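Local coordinates for N2152 (Neocallimastix frontalis, PDB 5U22), which probably hydrolyses glycosidic bonds in rare arabinosyl substrates, as a family 39 glycoside hydrolase of a rumen anaerobic fungus, at residues 31-36 and 312-318; 46-52 and 286-290; 197-201 and 234-238; 348-354 and 406-412. All coordinates share one frame; numbering follows the deposited sequence.

Contact 1: 31-36 and 312-318; sequences AKIRRA and MTGDMVS
CG of K32 comes obliquely over one face of the D315 carboxylate, 3.3 Å from OD2, and the chain then passes beside that oxygen, while R35 comes to the other oxygen, its CG 4.1 Å from OD1. The guanidinium of R35 is turned 59° from the carboxylate plane and makes no salt bridge. Nor does the lysine amine: K32 is modelled in two conformers, and in the one described here it bends at chi2 (59°), runs side by side with V317, and bonds through NZ to C29 O. Replacing D315 with an alanine would probably leave the methylenes of K32 without the oxygen they rest on and the two flanking cations without a nearby negative charge.

These strands, 31-35 and 315-318, are antiparallel neighbours in the mixed sheet of the beta-sandwich domain. K32 pairs with V317 and R35 with D315, so two residues, I33 and R34, stand against M316 alone, which is a beta bulge. Its evidence lies in the bonds: I33 N reaches M316 O at 2.7 Å, nearly straight (175°), whereas M316 N turns to R34 O. Beyond the bulge, A36 N bonds to G314 O at 3.0 Å, and the methyl of A36 meets SD of M316 at 3.8 Å. At the opposite end, CD1 of I33 lies against the V317 peptide, 3.5 Å from V317 O.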
loop_
_atom_site.group_PDB
_atom_site.type_symbol
_atom_site.label_atom_id
_atom_site.label_comp_id
_atom_site.label_asym_id
_atom_site.label_seq_id
_atom_site.Cartn_x
_atom_site.Cartn_y
_atom_site.Cartn_z
ATOM N N ALA A 31 -14.750 -16.023 -8.007
ATOM C CA ALA A 31 -13.669 -16.344 -7.077
ATOM C C ALA A 31 -13.424 -15.144 -6.169
ATOM O O ALA A 31 -12.519 -14.335 -6.374
ATOM C CB ALA A 31 -12.425 -16.760 -7.855
ATOM N N LYS A 32 -14.250 -15.047 -5.128
ATOM C CA LYS A 32 -14.172 -13.932 -4.190
ATOM C C LYS A 32 -12.935 -14.052 -3.309
ATOM O O LYS A 32 -12.667 -15.114 -2.738
ATOM C CB LYS A 32 -15.428 -13.889 -3.318
ATOM C CG LYS A 32 -16.523 -12.946 -3.795
ATOM C CD LYS A 32 -17.028 -13.269 -5.192
ATOM C CE LYS A 32 -18.321 -12.520 -5.477
ATOM N NZ LYS A 32 -18.719 -12.559 -6.907
ATOM N N ILE A 33 -12.184 -12.958 -3.185
ATOM C CA ILE A 33 -11.020 -12.955 -2.303
ATOM C C ILE A 33 -11.466 -12.483 -0.930
ATOM O O ILE A 33 -11.286 -13.183 0.075
ATOM C CB ILE A 33 -9.891 -12.066 -2.843
ATOM C CG1 ILE A 33 -9.492 -12.505 -4.246
ATOM C CG2 ILE A 33 -8.690 -12.138 -1.913
ATOM C CD1 ILE A 33 -8.606 -11.503 -4.948
ATOM N N ARG A 34 -12.028 -11.278 -0.892
ATOM C CA ARG A 34 -12.569 -10.655 0.305
ATOM C C ARG A 34 -13.204 -9.344 -0.118
ATOM O O ARG A 34 -13.123 -8.964 -1.293
ATOM C CB ARG A 34 -11.483 -10.399 1.351
ATOM C CG ARG A 34 -10.395 -9.521 0.818
ATOM C CD ARG A 34 -9.354 -9.103 1.856
ATOM N NE ARG A 34 -8.320 -8.338 1.163
ATOM C CZ ARG A 34 -7.332 -7.663 1.749
ATOM N NH1 ARG A 34 -7.214 -7.647 3.081
ATOM N NH2 ARG A 34 -6.459 -7.006 0.986
ATOM N N ARG A 35 -13.815 -8.642 0.832
ATOM C CA ARG A 35 -14.391 -7.338 0.549
ATOM C C ARG A 35 -13.319 -6.369 0.067
ATOM O O ARG A 35 -12.132 -6.504 0.381
ATOM C CB ARG A 35 -15.060 -6.764 1.794
ATOM C CG ARG A 35 -16.236 -7.548 2.338
ATOM C CD ARG A 35 -16.909 -6.711 3.420
ATOM N NE ARG A 35 -16.940 -5.308 3.005
ATOM C CZ ARG A 35 -17.029 -4.270 3.829
ATOM N NH1 ARG A 35 -17.099 -4.456 5.146
ATOM N NH2 ARG A 35 -17.050 -3.040 3.332
ATOM N N ALA A 36 -13.747 -5.394 -0.720
ATOM C CA ALA A 36 -12.862 -4.304 -1.114
ATOM C C ALA A 36 -12.447 -3.487 0.101
ATOM O O ALA A 36 -13.295 -2.963 0.830
ATOM C CB ALA A 36 -13.562 -3.415 -2.141
ATOM N N MET A 312 -13.475 1.286 -5.958
ATOM C CA MET A 312 -13.948 -0.087 -6.017
ATOM C C MET A 312 -14.777 -0.411 -4.784
ATOM O O MET A 312 -14.412 -0.051 -3.661
ATOM C CB MET A 312 -12.769 -1.052 -6.137
ATOM C CG MET A 312 -12.062 -0.977 -7.490
ATOM S SD MET A 312 -10.668 -2.128 -7.576
ATOM C CE MET A 312 -10.931 -2.854 -9.189
ATOM N N THR A 313 -15.914 -1.072 -5.011
ATOM C CA THR A 313 -16.837 -1.501 -3.968
ATOM C C THR A 313 -17.199 -2.963 -4.209
ATOM O O THR A 313 -16.896 -3.530 -5.263
ATOM C CB THR A 313 -18.100 -0.619 -3.934
ATOM O OG1 THR A 313 -18.704 -0.580 -5.234
ATOM C CG2 THR A 313 -17.766 0.810 -3.513
ATOM N N GLY A 314 -17.846 -3.585 -3.222
ATOM C CA GLY A 314 -18.212 -4.992 -3.339
ATOM C C GLY A 314 -17.091 -5.931 -2.934
ATOM O O GLY A 314 -16.434 -5.709 -1.912
ATOM N N ASP A 315 -16.863 -6.980 -3.717
ATOM C CA ASP A 315 -15.852 -7.984 -3.414
ATOM C C ASP A 315 -14.704 -7.894 -4.401
ATOM O O ASP A 315 -14.924 -7.703 -5.596
ATOM C CB ASP A 315 -16.423 -9.400 -3.496
ATOM C CG ASP A 315 -17.422 -9.685 -2.426
ATOM O OD1 ASP A 315 -17.247 -9.170 -1.302
ATOM O OD2 ASP A 315 -18.371 -10.439 -2.708
ATOM N N MET A 316 -13.483 -8.079 -3.906
ATOM C CA MET A 316 -12.355 -8.310 -4.798
ATOM C C MET A 316 -12.391 -9.758 -5.267
ATOM O O MET A 316 -12.714 -10.662 -4.491
ATOM C CB MET A 316 -11.029 -8.010 -4.085
ATOM C CG MET A 316 -10.986 -6.658 -3.398
ATOM S SD MET A 316 -11.295 -5.290 -4.545
ATOM C CE MET A 316 -9.898 -5.504 -5.670
ATOM N N VAL A 317 -12.088 -9.976 -6.548
ATOM C CA VAL A 317 -12.137 -11.309 -7.133
ATOM C C VAL A 317 -10.803 -11.625 -7.793
ATOM O O VAL A 317 -9.994 -10.739 -8.083
ATOM C CB VAL A 317 -13.283 -11.459 -8.151
ATOM C CG1 VAL A 317 -14.619 -11.291 -7.459
ATOM C CG2 VAL A 317 -13.154 -10.429 -9.271
ATOM N N SER A 318 -10.602 -12.913 -8.065
ATOM C CA SER A 318 -9.296 -13.392 -8.496
ATOM C C SER A 318 -8.963 -12.936 -9.909
ATOM O O SER A 318 -9.802 -12.953 -10.815
ATOM C CB SER A 318 -9.240 -14.914 -8.412
ATOM O OG SER A 318 -9.225 -15.327 -7.049
#

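Contact 2: 46-52 and 286-290; sequences GLIENVP and PGRLG
G46 O takes the amide of L289, with N of L289 2.9 Å from that oxygen, in the carbonyl plane and on a lone pair, although the N-H...O angle is bent to 140°. Carbon atoms close round the same acceptor, among them CA of G287, 3.2 Å from G46 O in a CA-H...O contact, and CD2 of L289.

Across the contact G287 O meets carbon atoms, 3.3 Å from CD of P52 and 3.5 Å from CG1 of V51. P52, which follows a cis peptide bond, also brings its CG to 3.9 Å from CD1 of L289. I48 has CG1 between its backbone N and carbonyl carbon (chi1 60°); with chi2 extended, this brings CD1 obliquely against the CB-CG side of P286, 4.0 Å from CG. G287 sits at phi 85°, and a beta carbon there would clash, 2.8 Å from CB of V51.

Both segments are loops, 286-290 following barrel strand 275-278. In TIM barrels such loops after strands line the active-site end, consistent with a bound BTB about 9 Å from the side chain of P286. With one N-H...O bond among carbon contacts, the join probably depends on glycine backbone fitting apolar side chains.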
loop_
_atom_site.group_PDB
_atom_site.type_symbol
_atom_site.label_atom_id
_atom_site.label_comp_id
_atom_site.label_asym_id
_atom_site.label_seq_id
_atom_site.Cartn_x
_atom_site.Cartn_y
_atom_site.Cartn_z
ATOM N N GLY A 46 2.972 10.792 2.719
ATOM C CA GLY A 46 2.150 11.196 1.597
ATOM C C GLY A 46 1.196 12.309 1.936
ATOM O O GLY A 46 0.770 13.043 1.043
ATOM N N LEU A 47 0.866 12.445 3.216
ATOM C CA LEU A 47 0.013 13.509 3.721
ATOM C C LEU A 47 0.753 14.169 4.869
ATOM O O LEU A 47 1.206 13.475 5.781
ATOM C CB LEU A 47 -1.332 12.954 4.199
ATOM C CG LEU A 47 -2.307 13.931 4.854
ATOM C CD1 LEU A 47 -2.663 15.056 3.896
ATOM C CD2 LEU A 47 -3.566 13.189 5.313
ATOM N N ILE A 48 0.895 15.492 4.823
ATOM C CA ILE A 48 1.553 16.198 5.924
ATOM C C ILE A 48 0.653 17.321 6.426
ATOM O O ILE A 48 -0.545 17.354 6.112
ATOM C CB ILE A 48 2.940 16.718 5.509
ATOM C CG1 ILE A 48 2.836 17.684 4.321
ATOM C CG2 ILE A 48 3.855 15.530 5.154
ATOM C CD1 ILE A 48 4.196 18.208 3.892
ATOM N N GLU A 49 1.220 18.239 7.219
ATOM C CA GLU A 49 0.386 19.180 7.967
ATOM C C GLU A 49 -0.464 20.034 7.040
ATOM O O GLU A 49 -1.644 20.276 7.319
ATOM C CB GLU A 49 1.249 20.070 8.867
ATOM C CG GLU A 49 1.810 19.375 10.113
ATOM C CD GLU A 49 3.173 18.752 9.868
ATOM O OE1 GLU A 49 3.510 18.503 8.688
ATOM O OE2 GLU A 49 3.913 18.523 10.859
ATOM N N ASN A 50 0.110 20.508 5.931
ATOM C CA ASN A 50 -0.677 21.356 5.041
ATOM C C ASN A 50 -0.371 21.097 3.567
ATOM O O ASN A 50 -0.589 21.984 2.732
ATOM C CB ASN A 50 -0.465 22.844 5.383
ATOM C CG ASN A 50 -1.625 23.723 4.922
ATOM O OD1 ASN A 50 -2.781 23.301 4.948
ATOM N ND2 ASN A 50 -1.317 24.946 4.496
ATOM N N VAL A 51 0.145 19.918 3.229
ATOM C CA VAL A 51 0.268 19.491 1.840
ATOM C C VAL A 51 -0.270 18.070 1.780
ATOM O O VAL A 51 0.109 17.243 2.610
ATOM C CB VAL A 51 1.712 19.550 1.316
ATOM C CG1 VAL A 51 1.735 19.299 -0.198
ATOM C CG2 VAL A 51 2.373 20.901 1.649
ATOM N N PRO A 52 -1.186 17.785 0.835
ATOM C CA PRO A 52 -1.830 18.727 -0.084
ATOM C C PRO A 52 -2.652 19.733 0.698
ATOM O O PRO A 52 -3.156 19.403 1.767
ATOM C CB PRO A 52 -2.750 17.838 -0.940
ATOM C CG PRO A 52 -2.292 16.431 -0.706
ATOM C CD PRO A 52 -1.714 16.422 0.682
ATOM N N PRO A 286 7.591 16.139 0.056
ATOM C CA PRO A 286 6.622 15.387 0.857
ATOM C C PRO A 286 5.214 15.891 0.590
ATOM O O PRO A 286 5.004 16.981 0.059
ATOM C CB PRO A 286 7.049 15.682 2.294
ATOM C CG PRO A 286 7.611 17.080 2.199
ATOM C CD PRO A 286 8.302 17.150 0.861
ATOM N N GLY A 287 4.242 15.070 0.958
ATOM C CA GLY A 287 2.861 15.497 0.862
ATOM C C GLY A 287 2.234 15.286 -0.495
ATOM O O GLY A 287 1.178 15.865 -0.779
ATOM N N ARG A 288 2.831 14.452 -1.345
ATOM C CA ARG A 288 2.287 14.238 -2.681
ATOM C C ARG A 288 1.642 12.866 -2.835
ATOM O O ARG A 288 1.528 12.359 -3.956
ATOM C CB ARG A 288 3.375 14.462 -3.732
ATOM C CG ARG A 288 3.771 15.918 -3.786
ATOM C CD ARG A 288 4.648 16.239 -4.977
ATOM N NE ARG A 288 5.037 17.649 -4.966
ATOM C CZ ARG A 288 5.912 18.166 -5.821
ATOM N NH1 ARG A 288 6.463 17.383 -6.737
ATOM N NH2 ARG A 288 6.233 19.454 -5.762
ATOM N N LEU A 289 1.224 12.260 -1.721
ATOM C CA LEU A 289 0.374 11.079 -1.703
ATOM C C LEU A 289 1.051 9.858 -2.318
ATOM O O LEU A 289 0.376 8.891 -2.675
ATOM C CB LEU A 289 -0.966 11.384 -2.400
ATOM C CG LEU A 289 -1.762 12.455 -1.639
ATOM C CD1 LEU A 289 -2.969 12.971 -2.430
ATOM C CD2 LEU A 289 -2.210 11.901 -0.302
ATOM N N GLY A 290 2.385 9.866 -2.395
ATOM C CA GLY A 290 3.139 8.784 -2.998
ATOM C C GLY A 290 3.427 9.066 -4.460
ATOM O O GLY A 290 3.310 8.179 -5.310
#

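Contact 3: 197-201 and 234-238; sequences LQFSK and SLGIS
The backbones stay well apart, the nearest CA pairs being Q198 with L235 at 7.3 Å and K201 with I237 at 7.5 Å, while helix 221-235 finishes in a Schellman motif at G236, where phi turns positive (70°). Side chains therefore bridge the gap. K201 reaches farthest: CG stands anti to the backbone N (chi1 173°) and every later torsion is extended, which carries NZ to within 2.7 Å of L235 O. It approaches tilted 19° from the carbonyl plane. That carbonyl belongs to the helix terminus, so a positive amine beside it is likely to offset the partial negative charge gathered there. A beta carbon on G236 would come tightly to 3.2 Å from NZ of K201, and the positive phi suits glycine as well.

The apolar part centres on L235, whose two methyls divide their work. CD1 rests on CB of L197 at 3.7 Å, and CD2 meets the extended Q198, lying 3.8 Å from NE2; the two side chains cross at about a right angle. CD1 of I237 comes to the same CB of L197 at 3.8 Å.

The two helices are successive ones on the outside of the TIM barrel, with strand 209-212 between them in the chain. L197 extends the packing to Y228 and L231 of helix 221-235, I237 touches L206 in the loop before that strand, and S200 meets W164 of helix 160-174.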
loop_
_atom_site.group_PDB
_atom_site.type_symbol
_atom_site.label_atom_id
_atom_site.label_comp_id
_atom_site.label_asym_id
_atom_site.label_seq_id
_atom_site.Cartn_x
_atom_site.Cartn_y
_atom_site.Cartn_z
ATOM N N LEU A 197 11.122 -13.798 13.906
ATOM C CA LEU A 197 9.929 -14.453 14.428
ATOM C C LEU A 197 10.274 -15.416 15.557
ATOM O O LEU A 197 9.552 -15.494 16.559
ATOM C CB LEU A 197 9.203 -15.197 13.307
ATOM C CG LEU A 197 8.583 -14.265 12.271
ATOM C CD1 LEU A 197 7.980 -15.085 11.134
ATOM C CD2 LEU A 197 7.536 -13.388 12.931
ATOM N N GLN A 198 11.351 -16.187 15.394
ATOM C CA GLN A 198 11.755 -17.108 16.452
ATOM C C GLN A 198 12.098 -16.349 17.731
ATOM O O GLN A 198 11.663 -16.723 18.827
ATOM C CB GLN A 198 12.931 -17.959 15.984
ATOM C CG GLN A 198 12.525 -19.089 15.041
ATOM C CD GLN A 198 13.710 -19.920 14.576
ATOM O OE1 GLN A 198 14.809 -19.404 14.395
ATOM N NE2 GLN A 198 13.482 -21.209 14.358
ATOM N N PHE A 199 12.871 -15.272 17.605
ATOM C CA PHE A 199 13.190 -14.435 18.758
ATOM C C PHE A 199 11.928 -13.885 19.409
ATOM O O PHE A 199 11.792 -13.900 20.640
ATOM C CB PHE A 199 14.109 -13.285 18.333
ATOM C CG PHE A 199 14.317 -12.258 19.409
ATOM C CD1 PHE A 199 15.326 -12.418 20.349
ATOM C CD2 PHE A 199 13.489 -11.149 19.505
ATOM C CE1 PHE A 199 15.520 -11.478 21.354
ATOM C CE2 PHE A 199 13.668 -10.208 20.511
ATOM C CZ PHE A 199 14.682 -10.371 21.439
ATOM N N SER A 200 10.987 -13.399 18.594
ATOM C CA SER A 200 9.851 -12.669 19.131
ATOM C C SER A 200 8.813 -13.602 19.742
ATOM O O SER A 200 8.182 -13.256 20.746
ATOM C CB SER A 200 9.230 -11.804 18.035
ATOM O OG SER A 200 10.134 -10.785 17.653
ATOM N N LYS A 201 8.615 -14.780 19.146
ATOM C CA LYS A 201 7.744 -15.773 19.770
ATOM C C LYS A 201 8.283 -16.190 21.136
ATOM O O LYS A 201 7.549 -16.210 22.131
ATOM C CB LYS A 201 7.597 -16.995 18.866
ATOM C CG LYS A 201 6.835 -18.127 19.551
ATOM C CD LYS A 201 6.718 -19.371 18.697
ATOM C CE LYS A 201 5.808 -20.400 19.383
ATOM N NZ LYS A 201 5.732 -21.667 18.624
ATOM N N SER A 234 5.004 -22.935 10.118
ATOM C CA SER A 234 6.047 -23.828 10.602
ATOM C C SER A 234 6.526 -23.460 12.000
ATOM O O SER A 234 7.010 -24.334 12.723
ATOM C CB SER A 234 7.222 -23.843 9.625
ATOM O OG SER A 234 8.021 -22.685 9.768
ATOM N N LEU A 235 6.387 -22.203 12.408
ATOM C CA LEU A 235 6.830 -21.770 13.726
ATOM C C LEU A 235 5.704 -21.722 14.753
ATOM O O LEU A 235 5.959 -21.378 15.915
ATOM C CB LEU A 235 7.501 -20.390 13.628
ATOM C CG LEU A 235 8.759 -20.260 12.760
ATOM C CD1 LEU A 235 9.257 -18.815 12.755
ATOM C CD2 LEU A 235 9.845 -21.191 13.274
ATOM N N GLY A 236 4.469 -22.042 14.363
ATOM C CA GLY A 236 3.355 -22.026 15.294
ATOM C C GLY A 236 2.954 -20.636 15.746
ATOM O O GLY A 236 2.727 -20.400 16.937
ATOM N N ILE A 237 2.863 -19.700 14.804
ATOM C CA ILE A 237 2.480 -18.320 15.081
ATOM C C ILE A 237 1.131 -18.073 14.421
ATOM O O ILE A 237 0.961 -18.355 13.229
ATOM C CB ILE A 237 3.547 -17.335 14.567
ATOM C CG1 ILE A 237 4.879 -17.584 15.288
ATOM C CG2 ILE A 237 3.086 -15.893 14.754
ATOM C CD1 ILE A 237 6.057 -16.812 14.723
ATOM N N SER A 238 0.161 -17.584 15.193
ATOM C CA SER A 238 -1.139 -17.283 14.612
ATOM C C SER A 238 -1.005 -16.158 13.587
ATOM O O SER A 238 -0.204 -15.232 13.752
ATOM C CB SER A 238 -2.154 -16.917 15.695
ATOM O OG SER A 238 -1.684 -15.873 16.516
#

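Contact 4: 348-354 and 406-412; sequences GPNDGSV and DLSGTNA
At one end of the antiparallel ladder between strands 353-359 and 403-408, in the beta-sandwich domain, an Asx turn at N350 stands in the loop leading into strand 353-359, and its side chain reaches the loop that follows strand 403-408. Its defining bond runs from G352 N to OD1 of N350, at 2.9 Å. The same oxygen accepts the hydroxyl of T410, whose OG1 lies 2.8 Å away and 40° above the carbonyl plane. On the other side of the amide, ND2 donates twice: to G348 O, and at 2.8 Å to N411 O, which lies close to the amide plane. With CG between the backbone N and carbonyl carbon (chi1 65°), the amide of N350 is placed among these four partners, whose bonds hold its rotation. A leucine in its place would probably leave the T410 hydroxyl, G352 N and G348 O without this partner and cost N411 O one of its donors, freeing the turn to shift.

The ladder is evident from V354 and L407, a hydrogen-bonded pair with V354 N 2.9 Å from L407 O and the return bond from L407 N to V354 O. Their side chains share a face and both touch F346 of strand 341-347. Past the turn, T410 N bonds to G352 O at 3.0 Å. Water 1 links G348 N with N411 O, and CB of A412 lies 3.6 Å from CA of P349.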
loop_
_atom_site.group_PDB
_atom_site.type_symbol
_atom_site.label_atom_id
_atom_site.label_comp_id
_atom_site.label_asym_id
_atom_site.label_seq_id
_atom_site.Cartn_x
_atom_site.Cartn_y
_atom_site.Cartn_z
ATOM N N GLY A 348 1.324 -2.534 -16.383
ATOM C CA GLY A 348 2.648 -3.086 -16.213
ATOM C C GLY A 348 3.213 -3.659 -17.499
ATOM O O GLY A 348 2.513 -3.790 -18.514
ATOM N N PRO A 349 4.523 -4.004 -17.470
ATOM C CA PRO A 349 5.178 -4.640 -18.624
ATOM C C PRO A 349 4.313 -5.685 -19.314
ATOM O O PRO A 349 3.742 -6.568 -18.665
ATOM C CB PRO A 349 6.431 -5.267 -17.996
ATOM C CG PRO A 349 6.775 -4.274 -16.883
ATOM C CD PRO A 349 5.448 -3.812 -16.338
ATOM N N ASN A 350 4.184 -5.578 -20.632
ATOM C CA ASN A 350 3.316 -6.484 -21.371
ATOM C C ASN A 350 3.762 -6.515 -22.827
ATOM O O ASN A 350 4.627 -5.741 -23.252
ATOM C CB ASN A 350 1.843 -6.061 -21.252
ATOM C CG ASN A 350 1.568 -4.719 -21.898
ATOM O OD1 ASN A 350 1.447 -4.617 -23.121
ATOM N ND2 ASN A 350 1.462 -3.677 -21.078
ATOM N N ASP A 351 3.141 -7.413 -23.595
ATOM C CA ASP A 351 3.600 -7.703 -24.948
ATOM C C ASP A 351 3.037 -6.756 -26.006
ATOM O O ASP A 351 3.314 -6.945 -27.200
ATOM C CB ASP A 351 3.278 -9.160 -25.306
ATOM C CG ASP A 351 4.274 -10.134 -24.710
ATOM O OD1 ASP A 351 5.331 -9.678 -24.208
ATOM O OD2 ASP A 351 4.024 -11.356 -24.771
ATOM N N GLY A 352 2.276 -5.739 -25.608
ATOM C CA GLY A 352 1.815 -4.710 -26.513
ATOM C C GLY A 352 0.394 -4.895 -26.988
ATOM O O GLY A 352 -0.145 -3.996 -27.648
ATOM N N SER A 353 -0.196 -6.059 -26.713
ATOM C CA SER A 353 -1.628 -6.310 -26.781
ATOM C C SER A 353 -2.041 -6.936 -25.460
ATOM O O SER A 353 -1.261 -7.654 -24.832
ATOM C CB SER A 353 -2.001 -7.258 -27.939
ATOM O OG SER A 353 -1.835 -6.620 -29.192
ATOM N N VAL A 354 -3.272 -6.677 -25.039
ATOM C CA VAL A 354 -3.816 -7.291 -23.836
ATOM C C VAL A 354 -5.165 -7.920 -24.155
ATOM O O VAL A 354 -6.002 -7.319 -24.835
ATOM C CB VAL A 354 -3.958 -6.271 -22.687
ATOM C CG1 VAL A 354 -4.771 -6.874 -21.534
ATOM C CG2 VAL A 354 -2.581 -5.826 -22.213
ATOM N N ASP A 406 -10.326 -7.125 -25.816
ATOM C CA ASP A 406 -8.996 -6.913 -26.385
ATOM C C ASP A 406 -8.608 -5.437 -26.366
ATOM O O ASP A 406 -9.416 -4.570 -26.710
ATOM C CB ASP A 406 -8.921 -7.399 -27.835
ATOM C CG ASP A 406 -9.322 -8.842 -27.996
ATOM O OD1 ASP A 406 -8.964 -9.662 -27.139
ATOM O OD2 ASP A 406 -10.005 -9.157 -28.991
ATOM N N LEU A 407 -7.355 -5.162 -25.997
ATOM C CA LEU A 407 -6.770 -3.828 -26.092
ATOM C C LEU A 407 -5.537 -3.894 -26.979
ATOM O O LEU A 407 -4.646 -4.714 -26.736
ATOM C CB LEU A 407 -6.374 -3.271 -24.726
ATOM C CG LEU A 407 -7.452 -2.790 -23.758
ATOM C CD1 LEU A 407 -8.261 -3.959 -23.220
ATOM C CD2 LEU A 407 -6.770 -2.036 -22.617
ATOM N N SER A 408 -5.476 -3.018 -27.981
ATOM C CA SER A 408 -4.335 -2.934 -28.884
ATOM C C SER A 408 -3.402 -1.795 -28.486
ATOM O O SER A 408 -3.797 -0.840 -27.813
ATOM C CB SER A 408 -4.803 -2.733 -30.328
ATOM O OG SER A 408 -5.226 -3.961 -30.877
ATOM N N GLY A 409 -2.141 -1.922 -28.903
ATOM C CA GLY A 409 -1.152 -0.879 -28.714
ATOM C C GLY A 409 -0.976 -0.448 -27.273
ATOM O O GLY A 409 -1.009 0.748 -26.976
ATOM N N THR A 410 -0.804 -1.412 -26.369
ATOM C CA THR A 410 -0.635 -1.130 -24.953
ATOM C C THR A 410 0.837 -0.935 -24.624
ATOM O O THR A 410 1.726 -1.391 -25.345
ATOM C CB THR A 410 -1.209 -2.258 -24.100
ATOM O OG1 THR A 410 -0.666 -3.510 -24.545
ATOM C CG2 THR A 410 -2.736 -2.293 -24.212
ATOM N N ASN A 411 1.086 -0.249 -23.513
ATOM C CA ASN A 411 2.440 0.006 -23.047
ATOM C C ASN A 411 2.547 -0.400 -21.582
ATOM O O ASN A 411 1.571 -0.835 -20.961
ATOM C CB ASN A 411 2.819 1.476 -23.247
ATOM C CG ASN A 411 1.950 2.404 -22.447
ATOM O OD1 ASN A 411 2.095 2.494 -21.227
ATOM N ND2 ASN A 411 1.048 3.115 -23.123
ATOM N N ALA A 412 3.749 -0.248 -21.020
ATOM C CA ALA A 412 4.024 -0.712 -19.664
ATOM C C ALA A 412 3.800 0.345 -18.592
ATOM O O ALA A 412 3.858 0.014 -17.403
ATOM C CB ALA A 412 5.471 -1.218 -19.559
HETATM O O HOH W 1 0.659 -0.810 -18.382
HETATM O O HOH W 2 -1.368 -4.154 -30.574
#

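How the contacts relate
Contacts 1, 2 and 3 are enclosed in one another along the chain: 197-201 with 234-238 falls between 46-52 and 286-290, and these between 31-36 and 312-318. Contact 4 follows in series. Contacts 1 and 4 reach the same mixed sheet of the sandwich, their centres 25 Å apart. Contacts 2 and 3 belong to the barrel, 36 Å between centres and on opposite sides of the chain's centre, one in loops, the other on outer helices. The pair farthest apart is 3 and 4, at 43 Å. No two contacts touch. Strands before and after the barrel thus meet in contact 1, which means that the sandwich is built from both ends of the chain.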